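Local coordinates for KaiC-like domain-containing protein (PDB 3BS4) that is of unknown function but has a KaiC-like, probably RecA-related alpha/beta fold and binds a peptide of unknown identity, at residues A[125-130]-A[134-139]; A[117-122]-A[149-154]; A[90-95]-A[103-108]. All coordinates share one frame; numbering follows the deposited sequence.

Contact 1: A[125-130]-A[134-139]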
ATOM      1  N   ASP A 125      -1.213 -13.991 -12.246  1.00 20.12           N
ATOM      2  CA  ASP A 125      -0.725 -13.697 -13.588  1.00 21.72           C
ATOM      3  C   ASP A 125       0.554 -12.839 -13.567  1.00 22.02           C
ATOM      4  O   ASP A 125       1.521 -13.151 -14.293  1.00 21.32           O
ATOM      5  CB  ASP A 125      -1.840 -13.146 -14.474  1.00 23.30           C
ATOM      6  CG  ASP A 125      -2.807 -14.262 -14.952  1.00 27.88           C
ATOM      7  OD1 ASP A 125      -2.536 -15.466 -14.693  1.00 34.49           O
ATOM      8  OD2 ASP A 125      -3.839 -13.941 -15.577  1.00 35.95           O
ATOM      9  N   HIS A 126       0.592 -11.815 -12.702  1.00 21.12           N
ATOM     10  CA  HIS A 126       1.810 -10.991 -12.531  1.00 22.15           C
ATOM     11  C   HIS A 126       2.958 -11.839 -12.058  1.00 21.15           C
ATOM     12  O   HIS A 126       4.103 -11.667 -12.492  1.00 20.64           O
ATOM     13  CB  HIS A 126       1.700  -9.956 -11.401  1.00 23.83           C
ATOM     14  CG  HIS A 126       0.543  -9.030 -11.481  1.00 28.70           C
ATOM     15  ND1 HIS A 126      -0.126  -8.748 -12.649  1.00 33.06           N
ATOM     16  CD2 HIS A 126      -0.043  -8.279 -10.517  1.00 31.19           C
ATOM     17  CE1 HIS A 126      -1.087  -7.873 -12.397  1.00 33.77           C
ATOM     18  NE2 HIS A 126      -1.055  -7.573 -11.113  1.00 34.59           N
ATOM     19  N   LYS A 127       2.680 -12.700 -11.083  1.00 19.80           N
ATOM     20  CA  LYS A 127       3.745 -13.455 -10.449  1.00 18.84           C
ATOM     21  C   LYS A 127       4.272 -14.512 -11.413  1.00 19.80           C
ATOM     22  O   LYS A 127       5.438 -14.875 -11.347  1.00 19.82           O
ATOM     23  CB  LYS A 127       3.258 -14.125  -9.163  1.00 18.85           C
ATOM     24  CG  LYS A 127       3.023 -13.131  -8.037  1.00 17.74           C
ATOM     25  CD  LYS A 127       2.937 -13.844  -6.703  1.00 17.56           C
ATOM     26  CE  LYS A 127       2.606 -12.867  -5.557  1.00 18.04           C
ATOM     27  NZ  LYS A 127       2.472 -13.637  -4.286  1.00 20.51           N
ATOM     28  N   LYS A 128       3.409 -15.008 -12.300  1.00 19.33           N
ATOM     29  CA  LYS A 128       3.875 -15.979 -13.322  1.00 20.36           C
ATOM     30  C   LYS A 128       4.868 -15.305 -14.265  1.00 19.84           C
ATOM     31  O   LYS A 128       5.876 -15.917 -14.656  1.00 19.50           O
ATOM     32  CB  LYS A 128       2.695 -16.572 -14.098  1.00 20.49           C
ATOM     33  CG  LYS A 128       3.039 -17.752 -15.022  1.00 22.57           C
ATOM     34  CD  LYS A 128       1.769 -18.281 -15.713  1.00 24.71           C
ATOM     35  CE  LYS A 128       2.021 -19.596 -16.447  1.00 31.22           C
ATOM     36  NZ  LYS A 128       2.688 -20.588 -15.547  1.00 33.42           N
ATOM     37  N   VAL A 129       4.593 -14.056 -14.635  1.00 18.84           N
ATOM     38  CA  VAL A 129       5.533 -13.301 -15.475  1.00 19.75           C
ATOM     39  C   VAL A 129       6.865 -13.122 -14.734  1.00 19.20           C
ATOM     40  O   VAL A 129       7.940 -13.395 -15.286  1.00 19.45           O
ATOM     41  CB  VAL A 129       4.978 -11.926 -15.940  1.00 20.05           C
ATOM     42  CG1 VAL A 129       6.006 -11.171 -16.765  1.00 21.04           C
ATOM     43  CG2 VAL A 129       3.682 -12.098 -16.733  1.00 21.57           C
ATOM     44  N   TRP A 130       6.806 -12.646 -13.491  1.00 18.13           N
ATOM     45  CA  TRP A 130       8.028 -12.450 -12.720  1.00 18.24           C
ATOM     46  C   TRP A 130       8.811 -13.734 -12.585  1.00 18.17           C
ATOM     47  O   TRP A 130      10.051 -13.728 -12.682  1.00 18.91           O
ATOM     48  CB  TRP A 130       7.704 -11.907 -11.326  1.00 18.42           C
ATOM     49  CG  TRP A 130       7.326 -10.448 -11.329  1.00 18.58           C
ATOM     50  CD1 TRP A 130       7.823  -9.476 -12.140  1.00 19.92           C
ATOM     51  CD2 TRP A 130       6.419  -9.795 -10.430  1.00 19.73           C
ATOM     52  NE1 TRP A 130       7.271  -8.254 -11.820  1.00 19.54           N
ATOM     53  CE2 TRP A 130       6.405  -8.423 -10.770  1.00 18.39           C
ATOM     54  CE3 TRP A 130       5.613 -10.240  -9.375  1.00 18.29           C
ATOM     55  CZ2 TRP A 130       5.611  -7.490 -10.098  1.00 20.10           C
ATOM     56  CZ3 TRP A 130       4.820  -9.310  -8.710  1.00 20.50           C
ATOM     57  CH2 TRP A 130       4.830  -7.954  -9.071  1.00 18.35           C
ATOM     58  N   ASN A 134      12.513 -14.922 -14.095  1.00 18.12           N
ATOM     59  CA  ASN A 134      13.422 -15.097 -12.940  1.00 19.03           C
ATOM     60  C   ASN A 134      13.711 -13.786 -12.211  1.00 19.34           C
ATOM     61  O   ASN A 134      14.831 -13.534 -11.739  1.00 19.16           O
ATOM     62  CB  ASN A 134      14.739 -15.810 -13.331  1.00 19.01           C
ATOM     63  CG  ASN A 134      15.504 -16.307 -12.119  1.00 21.18           C
ATOM     64  OD1 ASN A 134      14.936 -16.961 -11.238  1.00 26.28           O
ATOM     65  ND2 ASN A 134      16.787 -15.981 -12.051  1.00 21.98           N
ATOM     66  N   LEU A 135      12.685 -12.944 -12.111  1.00 18.83           N
ATOM     67  CA  LEU A 135      12.885 -11.622 -11.551  1.00 19.34           C
ATOM     68  C   LEU A 135      12.785 -11.597 -10.032  1.00 19.18           C
ATOM     69  O   LEU A 135      13.166 -10.598  -9.437  1.00 19.12           O
ATOM     70  CB  LEU A 135      11.947 -10.585 -12.180  1.00 19.19           C
ATOM     71  CG  LEU A 135      12.288 -10.214 -13.628  1.00 20.21           C
ATOM     72  CD1 LEU A 135      11.197  -9.352 -14.233  1.00 21.32           C
ATOM     73  CD2 LEU A 135      13.653  -9.507 -13.712  1.00 23.32           C
ATOM     74  N   PHE A 136      12.289 -12.662  -9.402  1.00 19.77           N
ATOM     75  CA  PHE A 136      12.281 -12.682  -7.933  1.00 21.18           C
ATOM     76  C   PHE A 136      13.692 -12.791  -7.364  1.00 22.73           C
ATOM     77  O   PHE A 136      13.976 -12.291  -6.276  1.00 22.69           O
ATOM     78  CB  PHE A 136      11.438 -13.819  -7.368  1.00 20.98           C
ATOM     79  CG  PHE A 136       9.954 -13.657  -7.568  1.00 20.17           C
ATOM     80  CD1 PHE A 136       9.202 -12.812  -6.736  1.00 21.16           C
ATOM     81  CD2 PHE A 136       9.294 -14.393  -8.533  1.00 19.29           C
ATOM     82  CE1 PHE A 136       7.819 -12.706  -6.902  1.00 21.23           C
ATOM     83  CE2 PHE A 136       7.918 -14.294  -8.698  1.00 21.79           C
ATOM     84  CZ  PHE A 136       7.185 -13.445  -7.881  1.00 20.51           C
ATOM     85  N   GLU A 137      14.579 -13.442  -8.116  1.00 24.08           N
ATOM     86  CA  GLU A 137      15.944 -13.679  -7.661  1.00 25.81           C
ATOM     87  C   GLU A 137      16.668 -12.392  -7.286  1.00 24.66           C
ATOM     88  O   GLU A 137      16.811 -11.502  -8.109  1.00 24.99           O
ATOM     89  CB  GLU A 137      16.715 -14.437  -8.741  1.00 27.15           C
ATOM     90  CG  GLU A 137      18.236 -14.359  -8.610  1.00 32.19           C
ATOM     91  CD  GLU A 137      18.760 -15.085  -7.387  1.00 38.18           C
ATOM     92  OE1 GLU A 137      18.277 -16.208  -7.104  1.00 41.05           O
ATOM     93  OE2 GLU A 137      19.663 -14.527  -6.712  1.00 42.04           O
ATOM     94  N   GLY A 138      17.101 -12.307  -6.026  1.00 25.07           N
ATOM     95  CA  GLY A 138      17.857 -11.159  -5.524  1.00 24.93           C
ATOM     96  C   GLY A 138      17.017  -9.916  -5.270  1.00 25.13           C
ATOM     97  O   GLY A 138      17.555  -8.845  -4.990  1.00 26.61           O
ATOM     98  N   ARG A 139      15.696 -10.069  -5.370  1.00 24.04           N
ATOM     99  CA  ARG A 139      14.761  -8.960  -5.166  1.00 23.76           C
ATOM    100  C   ARG A 139      13.786  -9.268  -4.054  1.00 23.13           C
ATOM    101  O   ARG A 139      13.577 -10.428  -3.689  1.00 23.95           O
ATOM    102  CB  ARG A 139      13.977  -8.655  -6.444  1.00 23.23           C
ATOM    103  CG  ARG A 139      14.822  -8.001  -7.486  1.00 24.27           C
ATOM    104  CD  ARG A 139      14.029  -7.583  -8.702  1.00 23.44           C
ATOM    105  NE  ARG A 139      14.941  -7.009  -9.683  1.00 23.38           N
ATOM    106  CZ  ARG A 139      15.604  -7.725 -10.586  1.00 25.49           C
ATOM    107  NH1 ARG A 139      15.409  -9.038 -10.667  1.00 24.15           N
ATOM    108  NH2 ARG A 139      16.454  -7.120 -11.420  1.00 26.24           N
TER
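Lys127, on the last turns of helix 115-132, meets Phe136 just beyond a Schellman motif, in which Asn134 takes positive phi and the chain bonds back into the last turn. The backbone O of Lys127 sits at the edge of the Phe136 ring, 3.7 Å from CE2, while the CB and CG of Lys127 pass near CZ. The chain then runs on extended beyond CG, and NZ is hydrogen-bonded to the carbonyl oxygens of Ala176 and Pro181 and to the backbone of the bound peptide. Trp130 carries the rest. Its indole turns an edge to the face of Phe136, the planes at 79° and the five-membered ring's centroid 5.8 Å from that of Phe136; CB lies 3.6 Å from Phe136 CE2. NE1 is held by His82 O. Leu135 sets its CD1 at the indole edge, 4.0 Å from Trp130 CD1. An alanine in place of Phe136 removes the ring that faces the indole edge and would probably open a gap between the helix end and Leu141 and Leu51, on which that ring also packs. Trp130 O accepts the nearly straight bond from Leu135 N, 2.8 Å with an N-H...O angle of 170°.

Contact 2: A[117-122]-A[149-154]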
ATOM      1  N   ILE A 117     -11.392 -13.133  -5.648  1.00 18.43           N
ATOM      2  CA  ILE A 117     -10.883 -14.114  -6.620  1.00 19.54           C
ATOM      3  C   ILE A 117     -10.357 -13.429  -7.887  1.00 18.76           C
ATOM      4  O   ILE A 117      -9.379 -13.890  -8.503  1.00 19.56           O
ATOM      5  CB  ILE A 117     -11.918 -15.257  -6.917  1.00 20.39           C
ATOM      6  CG1 ILE A 117     -11.257 -16.414  -7.663  1.00 24.43           C
ATOM      7  CG2 ILE A 117     -13.122 -14.748  -7.662  1.00 23.83           C
ATOM      8  CD1 ILE A 117     -10.684 -17.445  -6.708  1.00 27.82           C
ATOM      9  N   LYS A 118     -10.976 -12.318  -8.276  1.00 17.81           N
ATOM     10  CA  LYS A 118     -10.487 -11.583  -9.442  1.00 17.29           C
ATOM     11  C   LYS A 118      -9.098 -10.975  -9.170  1.00 17.38           C
ATOM     12  O   LYS A 118      -8.217 -10.998 -10.044  1.00 17.99           O
ATOM     13  CB  LYS A 118     -11.504 -10.549  -9.919  1.00 17.63           C
ATOM     14  CG  LYS A 118     -12.753 -11.246 -10.464  1.00 17.48           C
ATOM     15  CD  LYS A 118     -13.735 -10.297 -11.124  1.00 19.88           C
ATOM     16  CE  LYS A 118     -14.794 -11.139 -11.847  1.00 20.27           C
ATOM     17  NZ  LYS A 118     -15.873 -10.274 -12.420  1.00 22.29           N
ATOM     18  N   TYR A 119      -8.891 -10.471  -7.951  1.00 16.57           N
ATOM     19  CA  TYR A 119      -7.545 -10.008  -7.586  1.00 16.64           C
ATOM     20  C   TYR A 119      -6.544 -11.158  -7.597  1.00 16.83           C
ATOM     21  O   TYR A 119      -5.409 -11.001  -8.057  1.00 17.42           O
ATOM     22  CB  TYR A 119      -7.518  -9.392  -6.197  1.00 16.66           C
ATOM     23  CG  TYR A 119      -7.820  -7.913  -6.136  1.00 15.96           C
ATOM     24  CD1 TYR A 119      -7.291  -7.017  -7.068  1.00 18.43           C
ATOM     25  CD2 TYR A 119      -8.549  -7.402  -5.077  1.00 16.98           C
ATOM     26  CE1 TYR A 119      -7.559  -5.636  -6.974  1.00 20.32           C
ATOM     27  CE2 TYR A 119      -8.819  -6.046  -4.974  1.00 17.61           C
ATOM     28  CZ  TYR A 119      -8.340  -5.176  -5.919  1.00 18.94           C
ATOM     29  OH  TYR A 119      -8.602  -3.835  -5.775  1.00 19.59           O
ATOM     30  N   ALA A 120      -6.956 -12.303  -7.063  1.00 16.51           N
ATOM     31  CA  ALA A 120      -6.028 -13.428  -6.918  1.00 17.95           C
ATOM     32  C   ALA A 120      -5.541 -13.872  -8.284  1.00 18.12           C
ATOM     33  O   ALA A 120      -4.371 -14.184  -8.458  1.00 18.82           O
ATOM     34  CB  ALA A 120      -6.709 -14.584  -6.186  1.00 18.25           C
ATOM     35  N   LYS A 121      -6.444 -13.873  -9.256  1.00 18.82           N
ATOM     36  CA  LYS A 121      -6.105 -14.262 -10.615  0.50 19.18           C
ATOM     37  C   LYS A 121      -5.108 -13.277 -11.224  1.00 19.20           C
ATOM     38  O   LYS A 121      -4.138 -13.688 -11.847  1.00 19.33           O
ATOM     39  CB  LYS A 121      -7.377 -14.367 -11.461  0.50 19.90           C
ATOM     40  CG  LYS A 121      -8.389 -15.345 -10.883  0.50 21.27           C
ATOM     41  CD  LYS A 121      -9.665 -15.406 -11.719  0.50 23.79           C
ATOM     42  CE  LYS A 121     -10.642 -16.443 -11.180  0.50 26.84           C
ATOM     43  NZ  LYS A 121     -10.128 -17.829 -11.279  0.50 27.20           N
ATOM     44  N   ALA A 122      -5.346 -11.979 -11.016  1.00 18.25           N
ATOM     45  CA  ALA A 122      -4.431 -10.931 -11.535  1.00 17.44           C
ATOM     46  C   ALA A 122      -3.068 -11.071 -10.902  1.00 17.60           C
ATOM     47  O   ALA A 122      -2.042 -11.015 -11.588  1.00 18.27           O
ATOM     48  CB  ALA A 122      -4.988  -9.521 -11.258  1.00 17.79           C
ATOM     49  N   SER A 149      -9.307   2.549   2.142  1.00 15.66           N
ATOM     50  CA  SER A 149     -10.475   3.386   2.452  1.00 16.00           C
ATOM     51  C   SER A 149     -11.345   3.652   1.212  1.00 16.05           C
ATOM     52  O   SER A 149     -12.541   3.959   1.328  1.00 17.10           O
ATOM     53  CB  SER A 149     -10.025   4.710   3.128  1.00 15.62           C
ATOM     54  OG  SER A 149      -8.961   5.313   2.396  1.00 15.33           O
ATOM     55  N   GLY A 150     -10.755   3.509   0.023  1.00 15.35           N
ATOM     56  CA  GLY A 150     -11.486   3.699  -1.230  1.00 15.06           C
ATOM     57  C   GLY A 150     -12.640   2.732  -1.421  1.00 15.08           C
ATOM     58  O   GLY A 150     -13.594   3.037  -2.150  1.00 15.89           O
ATOM     59  N   TYR A 151     -12.571   1.554  -0.797  1.00 14.73           N
ATOM     60  CA  TYR A 151     -13.653   0.570  -0.964  1.00 14.70           C
ATOM     61  C   TYR A 151     -14.989   1.091  -0.456  1.00 15.66           C
ATOM     62  O   TYR A 151     -16.016   0.640  -0.913  1.00 16.24           O
ATOM     63  CB  TYR A 151     -13.293  -0.759  -0.302  1.00 14.92           C
ATOM     64  CG  TYR A 151     -12.208  -1.470  -1.064  1.00 13.53           C
ATOM     65  CD1 TYR A 151     -12.400  -1.821  -2.400  1.00 15.00           C
ATOM     66  CD2 TYR A 151     -10.974  -1.770  -0.455  1.00 13.84           C
ATOM     67  CE1 TYR A 151     -11.400  -2.469  -3.129  1.00 15.08           C
ATOM     68  CE2 TYR A 151      -9.959  -2.414  -1.191  1.00 14.02           C
ATOM     69  CZ  TYR A 151     -10.190  -2.759  -2.512  1.00 15.52           C
ATOM     70  OH  TYR A 151      -9.214  -3.380  -3.272  1.00 15.89           O
ATOM     71  N   LEU A 152     -14.963   2.010   0.500  1.00 15.87           N
ATOM     72  CA  LEU A 152     -16.207   2.549   1.036  1.00 17.31           C
ATOM     73  C   LEU A 152     -16.947   3.419   0.019  1.00 18.18           C
ATOM     74  O   LEU A 152     -18.105   3.804   0.265  1.00 19.36           O
ATOM     75  CB  LEU A 152     -15.944   3.302   2.343  1.00 17.59           C
ATOM     76  CG  LEU A 152     -15.489   2.435   3.523  1.00 18.84           C
ATOM     77  CD1 LEU A 152     -15.057   3.296   4.705  1.00 22.49           C
ATOM     78  CD2 LEU A 152     -16.607   1.466   3.967  1.00 21.10           C
ATOM     79  N   GLU A 153     -16.310   3.730  -1.115  1.00 18.45           N
ATOM     80  CA  GLU A 153     -16.997   4.469  -2.188  1.00 19.76           C
ATOM     81  C   GLU A 153     -17.875   3.544  -3.022  1.00 20.52           C
ATOM     82  O   GLU A 153     -18.817   4.008  -3.679  1.00 22.56           O
ATOM     83  CB  GLU A 153     -15.986   5.196  -3.079  1.00 19.14           C
ATOM     84  CG  GLU A 153     -15.236   6.283  -2.348  1.00 22.79           C
ATOM     85  CD  GLU A 153     -13.905   6.664  -2.991  1.00 29.56           C
ATOM     86  OE1 GLU A 153     -13.774   6.565  -4.235  1.00 31.65           O
ATOM     87  OE2 GLU A 153     -12.983   7.066  -2.239  1.00 30.19           O
ATOM     88  N   VAL A 154     -17.580   2.239  -2.989  1.00 20.55           N
ATOM     89  CA  VAL A 154     -18.276   1.251  -3.830  1.00 20.47           C
ATOM     90  C   VAL A 154     -19.008   0.166  -3.030  1.00 20.81           C
ATOM     91  O   VAL A 154     -19.958  -0.445  -3.541  1.00 21.86           O
ATOM     92  CB  VAL A 154     -17.345   0.573  -4.885  1.00 20.53           C
ATOM     93  CG1 VAL A 154     -16.950   1.561  -5.998  1.00 22.09           C
ATOM     94  CG2 VAL A 154     -16.088  -0.024  -4.236  1.00 20.34           C
TER
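Tyr119 and Tyr151 join helix 115-132 to the loop that follows strand 141-146 through their side chains alone: even the nearest CA atoms, those of these two residues, are 13.9 Å apart. From its CA, Tyr119 points CB toward the 149-154 segment, and the ring reaches on past Phe55, which it meets edge-to-face, and Tyr163 of helix 157-173. The near atoms of the contact begin at the far end of the ring. CE2 comes within 3.2 Å of Tyr151 OH and CZ within 3.3 Å, with that hydroxyl at the ring edge, near the ring plane. At the tip, Tyr119 OH is hydrogen-bonded to Tyr151 OH at 2.6 Å; either hydroxyl could be the donor. The two side chains approach from opposite directions, across the C-terminal ends of the parallel strands of the sheet, the edge where RecA-like alpha/beta folds usually carry their binding sites; here the unidentified peptide lies against both tyrosines. Tyr151 has CG beside the backbone N and anti to the carbonyl carbon (chi1 -71°), which turns the phenol toward Tyr119. There Tyr119 OH lies in the plane of the Tyr151 ring, at its edge, 3.8 Å from CZ. Tyr119 OH, also hydrogen-bonded to Thr89 OG1, is placed to position Tyr151 OH, which bonds a polar side chain of the peptide.

Contact 3: A[90-95]-A[103-108]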
ATOM      1  N   PHE A  90      -9.363   1.408  -9.773  1.00 15.34           N
ATOM      2  CA  PHE A  90     -10.123   2.632 -10.006  1.00 15.63           C
ATOM      3  C   PHE A  90     -10.693   2.635 -11.426  1.00 16.01           C
ATOM      4  O   PHE A  90     -11.898   2.858 -11.622  1.00 16.17           O
ATOM      5  CB  PHE A  90      -9.236   3.855  -9.778  1.00 15.84           C
ATOM      6  CG  PHE A  90      -9.975   5.162  -9.924  1.00 15.74           C
ATOM      7  CD1 PHE A  90     -10.527   5.790  -8.802  1.00 17.44           C
ATOM      8  CD2 PHE A  90     -10.171   5.733 -11.183  1.00 18.60           C
ATOM      9  CE1 PHE A  90     -11.230   6.975  -8.938  1.00 17.50           C
ATOM     10  CE2 PHE A  90     -10.861   6.925 -11.322  1.00 17.21           C
ATOM     11  CZ  PHE A  90     -11.389   7.542 -10.193  1.00 17.53           C
ATOM     12  N   GLY A  91      -9.840   2.393 -12.417  1.00 16.26           N
ATOM     13  CA  GLY A  91     -10.333   2.412 -13.806  1.00 17.14           C
ATOM     14  C   GLY A  91     -11.361   1.317 -14.047  1.00 17.90           C
ATOM     15  O   GLY A  91     -12.320   1.498 -14.811  1.00 18.88           O
ATOM     16  N   SER A  92     -11.171   0.183 -13.386  1.00 17.78           N
ATOM     17  CA  SER A  92     -12.084  -0.950 -13.501  1.00 18.39           C
ATOM     18  C   SER A  92     -13.466  -0.592 -12.978  1.00 19.08           C
ATOM     19  O   SER A  92     -14.463  -0.868 -13.643  1.00 19.86           O
ATOM     20  CB  SER A  92     -11.520  -2.158 -12.746  1.00 18.96           C
ATOM     21  OG  SER A  92     -10.231  -2.496 -13.251  1.00 18.90           O
ATOM     22  N   PHE A  93     -13.532   0.041 -11.805  1.00 18.50           N
ATOM     23  CA  PHE A  93     -14.823   0.453 -11.266  1.00 18.97           C
ATOM     24  C   PHE A  93     -15.459   1.599 -12.030  1.00 19.67           C
ATOM     25  O   PHE A  93     -16.695   1.700 -12.072  1.00 21.34           O
ATOM     26  CB  PHE A  93     -14.704   0.817  -9.782  1.00 18.62           C
ATOM     27  CG  PHE A  93     -14.842  -0.358  -8.869  1.00 19.69           C
ATOM     28  CD1 PHE A  93     -16.099  -0.902  -8.597  1.00 20.69           C
ATOM     29  CD2 PHE A  93     -13.732  -0.923  -8.274  1.00 21.50           C
ATOM     30  CE1 PHE A  93     -16.226  -1.991  -7.747  1.00 21.23           C
ATOM     31  CE2 PHE A  93     -13.861  -2.005  -7.409  1.00 22.15           C
ATOM     32  CZ  PHE A  93     -15.114  -2.544  -7.161  1.00 20.76           C
ATOM     33  N   HIS A  94     -14.635   2.480 -12.592  1.00 19.47           N
ATOM     34  CA  HIS A  94     -15.144   3.714 -13.164  1.00 21.29           C
ATOM     35  C   HIS A  94     -15.214   3.706 -14.690  1.00 23.04           C
ATOM     36  O   HIS A  94     -15.571   4.713 -15.293  1.00 24.06           O
ATOM     37  CB  HIS A  94     -14.379   4.926 -12.621  1.00 20.98           C
ATOM     38  CG  HIS A  94     -14.565   5.132 -11.150  1.00 20.54           C
ATOM     39  ND1 HIS A  94     -15.748   5.583 -10.596  1.00 22.45           N
ATOM     40  CD2 HIS A  94     -13.727   4.909 -10.112  1.00 20.15           C
ATOM     41  CE1 HIS A  94     -15.617   5.653  -9.282  1.00 22.72           C
ATOM     42  NE2 HIS A  94     -14.395   5.251  -8.964  1.00 23.05           N
ATOM     43  N   GLY A  95     -14.869   2.574 -15.294  1.00 25.00           N
ATOM     44  CA  GLY A  95     -15.114   2.340 -16.721  1.00 27.41           C
ATOM     45  C   GLY A  95     -14.146   3.018 -17.663  1.00 29.24           C
ATOM     46  O   GLY A  95     -14.474   3.267 -18.841  1.00 30.66           O
ATOM     47  N   VAL A 103      -0.368  -3.127 -16.760  1.00 27.51           N
ATOM     48  CA  VAL A 103      -1.585  -2.611 -16.087  1.00 26.20           C
ATOM     49  C   VAL A 103      -2.749  -3.553 -16.348  1.00 25.94           C
ATOM     50  O   VAL A 103      -3.188  -3.727 -17.500  1.00 26.08           O
ATOM     51  CB  VAL A 103      -1.981  -1.175 -16.525  1.00 26.15           C
ATOM     52  CG1 VAL A 103      -3.225  -0.676 -15.750  1.00 25.95           C
ATOM     53  CG2 VAL A 103      -0.843  -0.201 -16.307  1.00 25.08           C
ATOM     54  N   TRP A 104      -3.229  -4.147 -15.263  1.00 25.11           N
ATOM     55  CA  TRP A 104      -4.322  -5.107 -15.294  0.50 25.32           C
ATOM     56  C   TRP A 104      -5.636  -4.449 -14.970  1.00 24.57           C
ATOM     57  O   TRP A 104      -5.720  -3.650 -14.029  1.00 23.05           O
ATOM     58  CB  TRP A 104      -4.079  -6.216 -14.278  0.50 26.51           C
ATOM     59  CG  TRP A 104      -3.733  -7.518 -14.893  0.50 28.35           C
ATOM     60  CD1 TRP A 104      -2.577  -7.834 -15.542  0.50 29.86           C
ATOM     61  CD2 TRP A 104      -4.544  -8.700 -14.915  0.50 28.91           C
ATOM     62  NE1 TRP A 104      -2.619  -9.134 -15.975  0.50 30.89           N
ATOM     63  CE2 TRP A 104      -3.811  -9.692 -15.599  0.50 29.51           C
ATOM     64  CE3 TRP A 104      -5.821  -9.015 -14.431  0.50 28.78           C
ATOM     65  CZ2 TRP A 104      -4.309 -10.979 -15.810  0.50 29.25           C
ATOM     66  CZ3 TRP A 104      -6.313 -10.309 -14.631  0.50 29.20           C
ATOM     67  CH2 TRP A 104      -5.557 -11.268 -15.319  0.50 29.08           C
ATOM     68  N   TYR A 105      -6.663  -4.795 -15.745  1.00 24.37           N
ATOM     69  CA  TYR A 105      -8.031  -4.326 -15.526  1.00 24.92           C
ATOM     70  C   TYR A 105      -8.927  -5.478 -15.136  1.00 25.14           C
ATOM     71  O   TYR A 105      -8.824  -6.553 -15.719  1.00 25.59           O
ATOM     72  CB  TYR A 105      -8.558  -3.652 -16.783  1.00 25.70           C
ATOM     73  CG  TYR A 105      -7.918  -2.320 -16.918  1.00 26.42           C
ATOM     74  CD1 TYR A 105      -8.420  -1.228 -16.208  1.00 26.71           C
ATOM     75  CD2 TYR A 105      -6.762  -2.145 -17.682  1.00 28.35           C
ATOM     76  CE1 TYR A 105      -7.817   0.005 -16.289  1.00 27.01           C
ATOM     77  CE2 TYR A 105      -6.147  -0.901 -17.758  1.00 28.09           C
ATOM     78  CZ  TYR A 105      -6.690   0.165 -17.046  1.00 27.19           C
ATOM     79  OH  TYR A 105      -6.108   1.421 -17.081  1.00 30.20           O
ATOM     80  N   LEU A 106      -9.793  -5.242 -14.154  1.00 24.88           N
ATOM     81  CA  LEU A 106     -10.722  -6.259 -13.656  1.00 25.55           C
ATOM     82  C   LEU A 106     -12.024  -6.179 -14.440  1.00 26.30           C
ATOM     83  O   LEU A 106     -12.661  -5.122 -14.501  1.00 26.63           O
ATOM     84  CB  LEU A 106     -11.006  -6.079 -12.162  1.00 26.07           C
ATOM     85  CG  LEU A 106      -9.779  -5.876 -11.260  1.00 26.97           C
ATOM     86  CD1 LEU A 106     -10.173  -5.139  -9.990  1.00 28.42           C
ATOM     87  CD2 LEU A 106      -9.047  -7.177 -10.954  1.00 28.00           C
ATOM     88  N   GLU A 107     -12.413  -7.312 -15.021  1.00 26.99           N
ATOM     89  CA  GLU A 107     -13.546  -7.381 -15.935  1.00 27.88           C
ATOM     90  C   GLU A 107     -14.742  -8.011 -15.231  1.00 27.34           C
ATOM     91  O   GLU A 107     -14.573  -8.740 -14.262  1.00 26.91           O
ATOM     92  CB  GLU A 107     -13.164  -8.216 -17.168  1.00 29.13           C
ATOM     93  CG  GLU A 107     -11.875  -7.761 -17.867  1.00 32.94           C
ATOM     94  CD  GLU A 107     -11.999  -6.400 -18.552  1.00 39.00           C
ATOM     95  OE1 GLU A 107     -13.123  -6.010 -18.945  1.00 42.12           O
ATOM     96  OE2 GLU A 107     -10.959  -5.714 -18.706  1.00 41.97           O
ATOM     97  N   GLY A 108     -15.948  -7.724 -15.719  1.00 27.10           N
ATOM     98  CA  GLY A 108     -17.167  -8.311 -15.155  1.00 26.88           C
ATOM     99  C   GLY A 108     -17.697  -7.638 -13.905  1.00 27.39           C
ATOM    100  O   GLY A 108     -17.343  -6.493 -13.594  1.00 27.06           O
TER
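Ser92 lays its side chain over the backbone between Tyr105 and Leu106, its OG 3.7 Å from Tyr105 CA and 2.9 Å from Leu106 N. That last distance is a hydrogen bond in which Leu106 N donates to OG, fairly straight at 165°. The torsion matters: with OG beside the backbone N of Ser92 (chi1 -58°), the hydroxyl also turns back along the helix to bond Asp88 O, so one oxygen accepts from the 103-108 segment and gives its proton to the preceding turn. Helix 89-94 here connects strand 84-87 to the parallel edge strand 103-104, a beta-alpha-beta crossover, and Ser92 ties the connecting helix to the chain just past that edge strand. Leu106 brings CB to 3.8 Å from Ser92 OG while its side chain rests on Leu115 and Tyr119 of helix 115-132. The Tyr105 ring reaches back along the helix: CD1 stands 3.7 Å from Ser92 OG, and CE1 is 4.3 Å from Gly91 CA, which lies at the ring edge near its plane. At the far end of the ring, Tyr105 OH makes a weak hydrogen bond to Asp88 OD2, and OD1 of the same carboxylate takes the bond from Gly91 N.

From the N terminus, contact 3 comes first, closing the short, incompletely modelled loop between helix 89-94 and edge strand 103-104. Contact 2 opens on helix 115-132 and closes at 149-154, beyond strand 141-146; contact 1 is nested inside that larger loop, at the end of the same helix. Contact 3 is in series with both. Contacts 2 and 3 have centres about 10 Å apart and touch: Lys118 NZ probably hydrogen-bonds Glu107 O, and Val154 packs on Phe93. Trp104 of contact 3, in one of two conformers, packs on Asp125 and His126 of contact 1. Helix 115-132 is thus tied near its start to loop 149-154 and near its end to the turn before strand 141-146.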